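Local atomic coordinates of phosphoprotein (Spring viremia of carp virus, PDB entry 7C5Z), a protein that probably serves as the polymerase cofactor and nucleoprotein chaperone in viral RNA replication, and is represented here by its dimeric central domain. Residues P20-H25 with T29-N34; I66-Y71 with L76-P81; I9-G12 with I17-P20. All coordinates share one frame; numbering follows the deposited sequence.

Contact 1 of 3, residues P20-H25 with T29-N34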
loop_
_atom_site.group_PDB
_atom_site.type_symbol
_atom_site.label_atom_id
_atom_site.label_comp_id
_atom_site.label_asym_id
_atom_site.label_seq_id
_atom_site.Cartn_x
_atom_site.Cartn_y
_atom_site.Cartn_z
ATOM N N PRO A 20 4.726 3.534 10.507
ATOM C CA PRO A 20 3.481 4.275 10.726
ATOM C C PRO A 20 3.461 4.938 12.096
ATOM O O PRO A 20 4.199 4.556 13.003
ATOM C CB PRO A 20 2.418 3.165 10.648
ATOM C CG PRO A 20 3.133 1.965 11.225
ATOM C CD PRO A 20 4.594 2.101 10.842
ATOM N N SER A 21 2.624 5.972 12.218
ATOM C CA SER A 21 2.299 6.618 13.487
ATOM C C SER A 21 0.800 6.445 13.685
ATOM O O SER A 21 0.017 6.806 12.802
ATOM C CB SER A 21 2.689 8.097 13.467
ATOM O OG SER A 21 2.346 8.729 14.680
ATOM N N VAL A 22 0.401 5.870 14.818
ATOM C CA VAL A 22 -0.968 5.407 15.020
ATOM C C VAL A 22 -1.627 6.204 16.141
ATOM O O VAL A 22 -1.081 6.307 17.248
ATOM C CB VAL A 22 -0.990 3.897 15.323
ATOM C CG1 VAL A 22 -2.385 3.458 15.761
ATOM C CG2 VAL A 22 -0.539 3.123 14.081
ATOM N N SER A 23 -2.817 6.734 15.874
ATOM C CA SER A 23 -3.585 7.436 16.897
ATOM C C SER A 23 -5.051 7.055 16.772
ATOM O O SER A 23 -5.474 6.447 15.784
ATOM C CB SER A 23 -3.429 8.957 16.775
ATOM O OG SER A 23 -3.951 9.391 15.530
ATOM N N ASN A 24 -5.842 7.419 17.784
ATOM C CA ASN A 24 -7.263 7.106 17.801
ATOM C C ASN A 24 -8.042 8.379 18.059
ATOM O O ASN A 24 -7.733 9.124 18.994
ATOM C CB ASN A 24 -7.598 6.051 18.858
ATOM C CG ASN A 24 -7.040 4.695 18.494
ATOM O OD1 ASN A 24 -7.602 3.984 17.663
ATOM N ND2 ASN A 24 -5.905 4.342 19.101
ATOM N N HIS A 25 -9.033 8.634 17.207
ATOM C CA HIS A 25 -9.845 9.839 17.307
ATOM C C HIS A 25 -11.290 9.503 16.972
ATOM O O HIS A 25 -11.734 8.371 17.194
ATOM C CB HIS A 25 -9.317 10.933 16.370
ATOM C CG HIS A 25 -7.919 11.371 16.674
ATOM N ND1 HIS A 25 -7.597 12.108 17.793
ATOM C CD2 HIS A 25 -6.757 11.178 16.004
ATOM C CE1 HIS A 25 -6.298 12.352 17.800
ATOM N NE2 HIS A 25 -5.765 11.798 16.725
ATOM N N THR A 29 -9.172 4.581 14.031
ATOM C CA THR A 29 -7.728 4.675 14.158
ATOM C C THR A 29 -7.168 5.352 12.918
ATOM O O THR A 29 -7.513 4.978 11.789
ATOM C CB THR A 29 -7.127 3.274 14.319
ATOM O OG1 THR A 29 -7.729 2.630 15.459
ATOM C CG2 THR A 29 -5.639 3.344 14.531
ATOM N N TYR A 30 -6.300 6.330 13.127
ATOM C CA TYR A 30 -5.611 6.995 12.032
ATOM C C TYR A 30 -4.174 6.500 11.975
ATOM O O TYR A 30 -3.474 6.498 12.998
ATOM C CB TYR A 30 -5.628 8.511 12.208
ATOM C CG TYR A 30 -6.986 9.158 12.019
ATOM C CD1 TYR A 30 -7.933 9.156 13.038
ATOM C CD2 TYR A 30 -7.297 9.788 10.825
ATOM C CE1 TYR A 30 -9.171 9.761 12.856
ATOM C CE2 TYR A 30 -8.519 10.403 10.642
ATOM C CZ TYR A 30 -9.443 10.378 11.651
ATOM O OH TYR A 30 -10.651 11.002 11.418
ATOM N N VAL A 31 -3.744 6.090 10.783
ATOM C CA VAL A 31 -2.403 5.561 10.546
ATOM C C VAL A 31 -1.715 6.523 9.592
ATOM O O VAL A 31 -2.083 6.587 8.412
ATOM C CB VAL A 31 -2.466 4.153 9.948
ATOM C CG1 VAL A 31 -1.070 3.590 9.724
ATOM C CG2 VAL A 31 -3.326 3.251 10.850
ATOM N N ARG A 32 -0.728 7.266 10.084
ATOM C CA ARG A 32 -0.070 8.295 9.293
ATOM C C ARG A 32 1.339 7.863 8.916
ATOM O O ARG A 32 2.137 7.486 9.787
ATOM C CB ARG A 32 -0.012 9.627 10.031
ATOM C CG ARG A 32 0.538 10.741 9.141
ATOM C CD ARG A 32 0.403 12.115 9.798
ATOM N NE ARG A 32 -0.986 12.571 9.860
ATOM C CZ ARG A 32 -1.338 13.845 10.005
ATOM N NH1 ARG A 32 -0.407 14.785 10.082
ATOM N NH2 ARG A 32 -2.625 14.172 10.058
ATOM N N TYR A 33 1.641 7.929 7.623
ATOM C CA TYR A 33 2.967 7.649 7.068
ATOM C C TYR A 33 3.642 8.989 6.788
ATOM O O TYR A 33 3.349 9.644 5.785
ATOM C CB TYR A 33 2.850 6.800 5.799
ATOM C CG TYR A 33 2.425 5.385 6.138
ATOM C CD1 TYR A 33 3.366 4.444 6.539
ATOM C CD2 TYR A 33 1.074 5.033 6.167
ATOM C CE1 TYR A 33 2.982 3.167 6.908
ATOM C CE2 TYR A 33 0.681 3.749 6.535
ATOM C CZ TYR A 33 1.641 2.838 6.900
ATOM O OH TYR A 33 1.265 1.572 7.273
ATOM N N ASN A 34 4.548 9.388 7.678
ATOM C CA ASN A 34 5.268 10.651 7.578
ATOM C C ASN A 34 6.569 10.484 6.807
ATOM O O ASN A 34 7.001 9.375 6.481
ATOM C CB ASN A 34 5.581 11.193 8.968
ATOM C CG ASN A 34 4.347 11.676 9.690
ATOM O OD1 ASN A 34 3.585 12.479 9.144
ATOM N ND2 ASN A 34 4.133 11.193 10.913
HETATM O O HOH W 1 2.098 11.750 13.003
HETATM O O HOH W 2 -2.019 9.119 13.528
#
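Val-22 and Thr-29 meet methyl to methyl on one face of this antiparallel beta hairpin, CG1 of Val-22 lying 3.5 Å from CG2 of Thr-29, a tight fit for two carbons. Next to them, Asn-24 turns back beside its own backbone N (chi1 -69°), which brings OD1 to 2.6 Å from Thr-29 OG1; the threonine hydroxyl donates, somewhat tilted from the amide carbonyl plane. At the other end of this face the ring of Pro-20 is the bump: its CB packs into the corner formed by Val-31 CG1, 3.6 Å away, and the ring of Tyr-33, whose CE1 is 3.8 Å off. The face with Ser-21, Ser-23, Tyr-30 and Arg-32 is wetter. There the Tyr-30 ring fills the hollow beside His-25, CE1 reaching His-25 CB at 3.7 Å while CD1 comes up to the imidazole edge, the two rings oblique at 61°. A water joins Ser-23 OG to Tyr-30 O. Four backbone hydrogen bonds pair Ser-21 with Arg-32 and Ser-23 with Tyr-30. Strand 21-25 is outermost in the sheet of this chain, whereas strand 28-33 also pairs with strand 76-81, whose Glu-77 forms a salt bridge with Arg-32. From the second subunit, Gln-57 packs on Pro-20, Val-22 and Val-31, Ser-53 bonds Tyr-33 OH and Lys-61 bonds Thr-29 OG1, so the face with Pro-20 and Val-22 looks onto that subunit's helix 41-62.

Contact 2 of 3, residues I66-Y71 with L76-P81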
loop_
_atom_site.group_PDB
_atom_site.type_symbol
_atom_site.label_atom_id
_atom_site.label_comp_id
_atom_site.label_asym_id
_atom_site.label_seq_id
_atom_site.Cartn_x
_atom_site.Cartn_y
_atom_site.Cartn_z
ATOM N N ILE A 66 -12.860 1.940 5.179
ATOM C CA ILE A 66 -11.482 2.429 5.254
ATOM C C ILE A 66 -11.279 3.529 4.222
ATOM O O ILE A 66 -11.753 3.418 3.084
ATOM C CB ILE A 66 -10.502 1.264 5.033
ATOM C CG1 ILE A 66 -10.777 0.135 6.036
ATOM C CG2 ILE A 66 -9.040 1.734 5.135
ATOM C CD1 ILE A 66 -10.030 -1.143 5.710
ATOM N N ASP A 67 -10.590 4.611 4.610
ATOM C CA ASP A 67 -10.382 5.720 3.679
ATOM C C ASP A 67 -8.943 6.217 3.733
ATOM O O ASP A 67 -8.191 5.931 4.666
ATOM C CB ASP A 67 -11.324 6.893 3.958
ATOM C CG ASP A 67 -11.600 7.730 2.708
ATOM O OD1 ASP A 67 -11.143 7.360 1.591
ATOM O OD2 ASP A 67 -12.285 8.769 2.848
ATOM N N LEU A 68 -8.582 6.995 2.720
ATOM C CA LEU A 68 -7.241 7.532 2.567
ATOM C C LEU A 68 -7.327 9.046 2.492
ATOM O O LEU A 68 -8.196 9.585 1.792
ATOM C CB LEU A 68 -6.586 6.982 1.300
ATOM C CG LEU A 68 -5.250 7.590 0.907
ATOM C CD1 LEU A 68 -4.177 7.147 1.869
ATOM C CD2 LEU A 68 -4.933 7.190 -0.537
ATOM N N PHE A 69 -6.438 9.724 3.217
ATOM C CA PHE A 69 -6.330 11.181 3.190
ATOM C C PHE A 69 -4.973 11.561 2.606
ATOM O O PHE A 69 -3.923 11.256 3.190
ATOM C CB PHE A 69 -6.532 11.768 4.593
ATOM C CG PHE A 69 -7.917 11.544 5.125
ATOM C CD1 PHE A 69 -8.941 12.407 4.774
ATOM C CD2 PHE A 69 -8.210 10.462 5.925
ATOM C CE1 PHE A 69 -10.235 12.205 5.236
ATOM C CE2 PHE A 69 -9.505 10.257 6.396
ATOM C CZ PHE A 69 -10.515 11.126 6.043
ATOM N N ASP A 70 -5.004 12.214 1.447
ATOM C CA ASP A 70 -3.812 12.621 0.710
ATOM C C ASP A 70 -3.976 14.096 0.368
ATOM O O ASP A 70 -4.941 14.463 -0.313
ATOM C CB ASP A 70 -3.673 11.753 -0.551
ATOM C CG ASP A 70 -2.495 12.127 -1.421
ATOM O OD1 ASP A 70 -1.726 13.046 -1.087
ATOM O OD2 ASP A 70 -2.349 11.459 -2.472
ATOM N N TYR A 71 -3.084 14.947 0.891
ATOM C CA TYR A 71 -3.127 16.383 0.613
ATOM C C TYR A 71 -2.013 16.816 -0.330
ATOM O O TYR A 71 -1.728 18.016 -0.430
ATOM C CB TYR A 71 -3.055 17.183 1.912
ATOM C CG TYR A 71 -4.079 16.734 2.926
ATOM C CD1 TYR A 71 -3.786 15.703 3.819
ATOM C CD2 TYR A 71 -5.347 17.313 2.980
ATOM C CE1 TYR A 71 -4.711 15.267 4.733
ATOM C CE2 TYR A 71 -6.296 16.872 3.927
ATOM C CZ TYR A 71 -5.957 15.849 4.789
ATOM O OH TYR A 71 -6.845 15.372 5.729
ATOM N N LEU A 76 0.937 10.533 4.032
ATOM C CA LEU A 76 -0.312 9.885 3.645
ATOM C C LEU A 76 -0.944 9.311 4.901
ATOM O O LEU A 76 -0.239 8.810 5.781
ATOM C CB LEU A 76 -0.086 8.758 2.615
ATOM C CG LEU A 76 0.473 9.218 1.256
ATOM C CD1 LEU A 76 1.052 8.052 0.451
ATOM C CD2 LEU A 76 -0.606 9.969 0.467
ATOM N N GLU A 77 -2.265 9.378 5.000
ATOM C CA GLU A 77 -2.941 8.962 6.223
ATOM C C GLU A 77 -4.117 8.053 5.901
ATOM O O GLU A 77 -4.944 8.382 5.046
ATOM C CB GLU A 77 -3.411 10.183 7.005
ATOM C CG GLU A 77 -4.085 9.864 8.305
ATOM C CD GLU A 77 -4.398 11.124 9.070
ATOM O OE1 GLU A 77 -3.623 11.462 9.980
ATOM O OE2 GLU A 77 -5.412 11.788 8.745
ATOM N N VAL A 78 -4.195 6.910 6.578
ATOM C CA VAL A 78 -5.283 5.952 6.391
ATOM C C VAL A 78 -6.187 5.993 7.619
ATOM O O VAL A 78 -5.694 6.022 8.753
ATOM C CB VAL A 78 -4.746 4.535 6.143
ATOM C CG1 VAL A 78 -5.886 3.530 6.025
ATOM C CG2 VAL A 78 -3.910 4.512 4.864
ATOM N N PHE A 79 -7.504 6.023 7.394
ATOM C CA PHE A 79 -8.494 5.972 8.468
ATOM C C PHE A 79 -9.118 4.581 8.531
ATOM O O PHE A 79 -9.657 4.084 7.534
ATOM C CB PHE A 79 -9.572 7.041 8.273
ATOM C CG PHE A 79 -10.700 6.945 9.244
ATOM C CD1 PHE A 79 -10.536 7.351 10.561
ATOM C CD2 PHE A 79 -11.933 6.445 8.843
ATOM C CE1 PHE A 79 -11.585 7.272 11.463
ATOM C CE2 PHE A 79 -12.990 6.357 9.752
ATOM C CZ PHE A 79 -12.819 6.766 11.041
ATOM N N LEU A 80 -9.033 3.961 9.701
ATOM C CA LEU A 80 -9.594 2.635 9.937
ATOM C C LEU A 80 -10.742 2.758 10.933
ATOM O O LEU A 80 -10.501 2.907 12.139
ATOM C CB LEU A 80 -8.514 1.692 10.481
ATOM C CG LEU A 80 -7.192 1.576 9.705
ATOM C CD1 LEU A 80 -6.251 0.648 10.457
ATOM C CD2 LEU A 80 -7.451 1.043 8.331
ATOM N N PRO A 81 -12.000 2.704 10.501
ATOM C CA PRO A 81 -13.107 2.902 11.450
ATOM C C PRO A 81 -13.189 1.785 12.484
ATOM O O PRO A 81 -12.887 0.621 12.203
ATOM C CB PRO A 81 -14.356 2.923 10.555
ATOM C CG PRO A 81 -13.941 2.293 9.260
ATOM C CD PRO A 81 -12.450 2.486 9.114
#
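Ile-66 packs its CG2 methyl against two side chains of the facing strand, Val-78 CG1 at 3.7 Å and Leu-80 CD2 at 3.6 Å, at the start of the second antiparallel beta hairpin of the domain. Ile-66 and Leu-80 run side by side, pointing the same way. Further along this apolar face Leu-68 CD1 lies 4.0 Å from Val-78 CG2. Leu-76 then closes the row: its CD2 methyl rests on the carboxylate of Asp-70, 3.4 Å from CG. On the reverse face Phe-69 swings its ring alongside Phe-79, with CE2 3.7 Å from Phe-79 CB, which sits at the ring edge and in its plane. The Phe-79 side chain itself leads off from the hairpin, CG anti to the backbone N (chi1 173°), toward the ring of Tyr-30 on strand 28-33. Glu-77, extended beyond CG, has its carboxylate nearly perpendicular to the Phe-69 ring (83°), and its OE1 is engaged by Arg-32 in a salt bridge that holds a buried acid in place. Outside this shell, helix 41-62 covers the apolar face: Ile-55 touches Ile-66 and Leu-68, Met-51 touches Val-78, and Ser-48 OG bonds Asp-70 OD2. From the second subunit, Leu-54 packs on Val-78 and Tyr-62 on Ile-66 and Leu-80. Backbone bonds join Asp-67 to Phe-79 and Phe-69 to Glu-77; the shortest runs from Phe-69 N to Glu-77 O, 2.7 Å and nearly straight at 170°.

Contact 3 of 3, residues I9-G12 with I17-P20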
loop_
_atom_site.group_PDB
_atom_site.type_symbol
_atom_site.label_atom_id
_atom_site.label_comp_id
_atom_site.label_asym_id
_atom_site.label_seq_id
_atom_site.Cartn_x
_atom_site.Cartn_y
_atom_site.Cartn_z
ATOM N N ILE A 9 15.513 4.177 0.284
ATOM C CA ILE A 9 15.057 5.529 0.583
ATOM C C ILE A 9 14.862 5.677 2.087
ATOM O O ILE A 9 14.251 4.817 2.738
ATOM C CB ILE A 9 13.758 5.831 -0.179
ATOM C CG1 ILE A 9 14.027 5.883 -1.684
ATOM C CG2 ILE A 9 13.145 7.134 0.294
ATOM C CD1 ILE A 9 12.819 5.576 -2.499
ATOM N N ASP A 10 15.373 6.771 2.648
ATOM C CA ASP A 10 15.247 7.051 4.075
ATOM C C ASP A 10 14.154 8.099 4.268
ATOM O O ASP A 10 14.297 9.247 3.833
ATOM C CB ASP A 10 16.579 7.519 4.660
ATOM C CG ASP A 10 16.608 7.488 6.192
ATOM O OD1 ASP A 10 15.537 7.423 6.841
ATOM O OD2 ASP A 10 17.723 7.527 6.757
ATOM N N LEU A 11 13.063 7.694 4.911
ATOM C CA LEU A 11 11.963 8.580 5.271
ATOM C C LEU A 11 12.122 9.177 6.657
ATOM O O LEU A 11 11.205 9.849 7.135
ATOM C CB LEU A 11 10.636 7.822 5.214
ATOM C CG LEU A 11 10.351 6.999 3.961
ATOM C CD1 LEU A 11 9.032 6.258 4.119
ATOM C CD2 LEU A 11 10.320 7.915 2.756
ATOM N N GLY A 12 13.243 8.922 7.321
ATOM C CA GLY A 12 13.453 9.368 8.687
ATOM C C GLY A 12 13.608 8.250 9.691
ATOM O O GLY A 12 13.855 8.532 10.874
ATOM N N ILE A 17 13.287 1.725 5.505
ATOM C CA ILE A 17 12.317 1.409 6.551
ATOM C C ILE A 17 11.098 2.312 6.416
ATOM O O ILE A 17 11.219 3.520 6.175
ATOM C CB ILE A 17 12.946 1.537 7.952
ATOM C CG1 ILE A 17 14.055 0.496 8.122
ATOM C CG2 ILE A 17 11.888 1.375 9.048
ATOM C CD1 ILE A 17 14.712 0.537 9.475
ATOM N N VAL A 18 9.916 1.724 6.588
ATOM C CA VAL A 18 8.653 2.451 6.611
ATOM C C VAL A 18 8.043 2.260 7.990
ATOM O O VAL A 18 7.881 1.120 8.443
ATOM C CB VAL A 18 7.687 1.946 5.525
ATOM C CG1 VAL A 18 6.308 2.584 5.711
ATOM C CG2 VAL A 18 8.243 2.226 4.129
HETATM N N MSE A 19 7.709 3.363 8.651
HETATM C CA MSE A 19 7.084 3.290 9.966
HETATM C C MSE A 19 5.797 4.108 9.978
HETATM O O MSE A 19 5.794 5.243 9.524
HETATM C CB MSE A 19 8.023 3.823 11.056
HETATM C CG MSE A 19 9.225 2.953 11.385
HETATM SE SE MSE A 19 8.790 1.217 12.179
HETATM C CE MSE A 19 7.748 1.858 13.670
ATOM N N PRO A 20 4.726 3.534 10.507
ATOM C CA PRO A 20 3.481 4.275 10.726
ATOM C C PRO A 20 3.461 4.938 12.096
ATOM O O PRO A 20 4.199 4.556 13.003
ATOM C CB PRO A 20 2.418 3.165 10.648
ATOM C CG PRO A 20 3.133 1.965 11.225
ATOM C CD PRO A 20 4.594 2.101 10.842
HETATM O O HOH W 3 12.990 5.462 6.678
#
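Leu-11 and Val-18 make the one apolar side-chain contact between these two loop segments, CD1 of the leucine standing 4.1 Å from CG2 of the valine, with the two side chains slanting past each other. The same Leu-11 CD1 is also 4.1 Å from the carbonyl O of Ile-17. CG of Leu-11, beside the backbone N at chi1 -49°, sends CD1 toward Val-18. Other parts close round the buried leucine: Leu-36 and Val-39 of the same chain and Leu-46 of the second subunit. Val-18 in turn touches Tyr-33 of its own chain and Lys-49 of the second subunit, so the packed side of this turn belongs to the dimer interface as much as to the loop.

Beside this packing the contact is loose and wet. No direct hydrogen bond crosses between 9-12 and 17-20; instead one water bridges them, accepting from Leu-11 N at 2.8 Å and donating to Ile-17 O at 2.7 Å. Asp-10 is exposed here: its OD1 accepts from Gly-12 N at 2.8 Å, met from above the carboxylate plane, which makes an Asx turn, and from Gly-14 N in the loop beyond. Gly-12 has a positive phi of 116°, a backbone shape readily taken by glycine. Ile-17 is likewise exposed. With one water and a single methyl pair as the cross-links, the chemistry implies a bend held largely by local bonds, the Asp-10 carboxylate and the Ile-9 to Gly-16 backbone bond, with Leu-11 tying it to both subunits.

Contacts 1 and 2 are the two hairpins of one antiparallel sheet, fused where strand 28-33 runs beside strand 76-81: Tyr-33 N lies 2.8 Å from Leu-76 O, and Tyr-30 CZ reaches Phe-79 CD1 at 3.4 Å. Contact 2 is the more buried, placed against helix 41-62 of its own chain and rich in aliphatic side chains; contact 1, farther from that helix and with more exposed residues, mixes apolar packing with hydroxyls, amide and water. Contact 3 has no regular strands, is joined across by one water and one methyl pair, and leads straight into contact 1 through the shared Pro-20, while it stays about 8 Å from contact 2 at the nearest atoms. All three touch the second subunit.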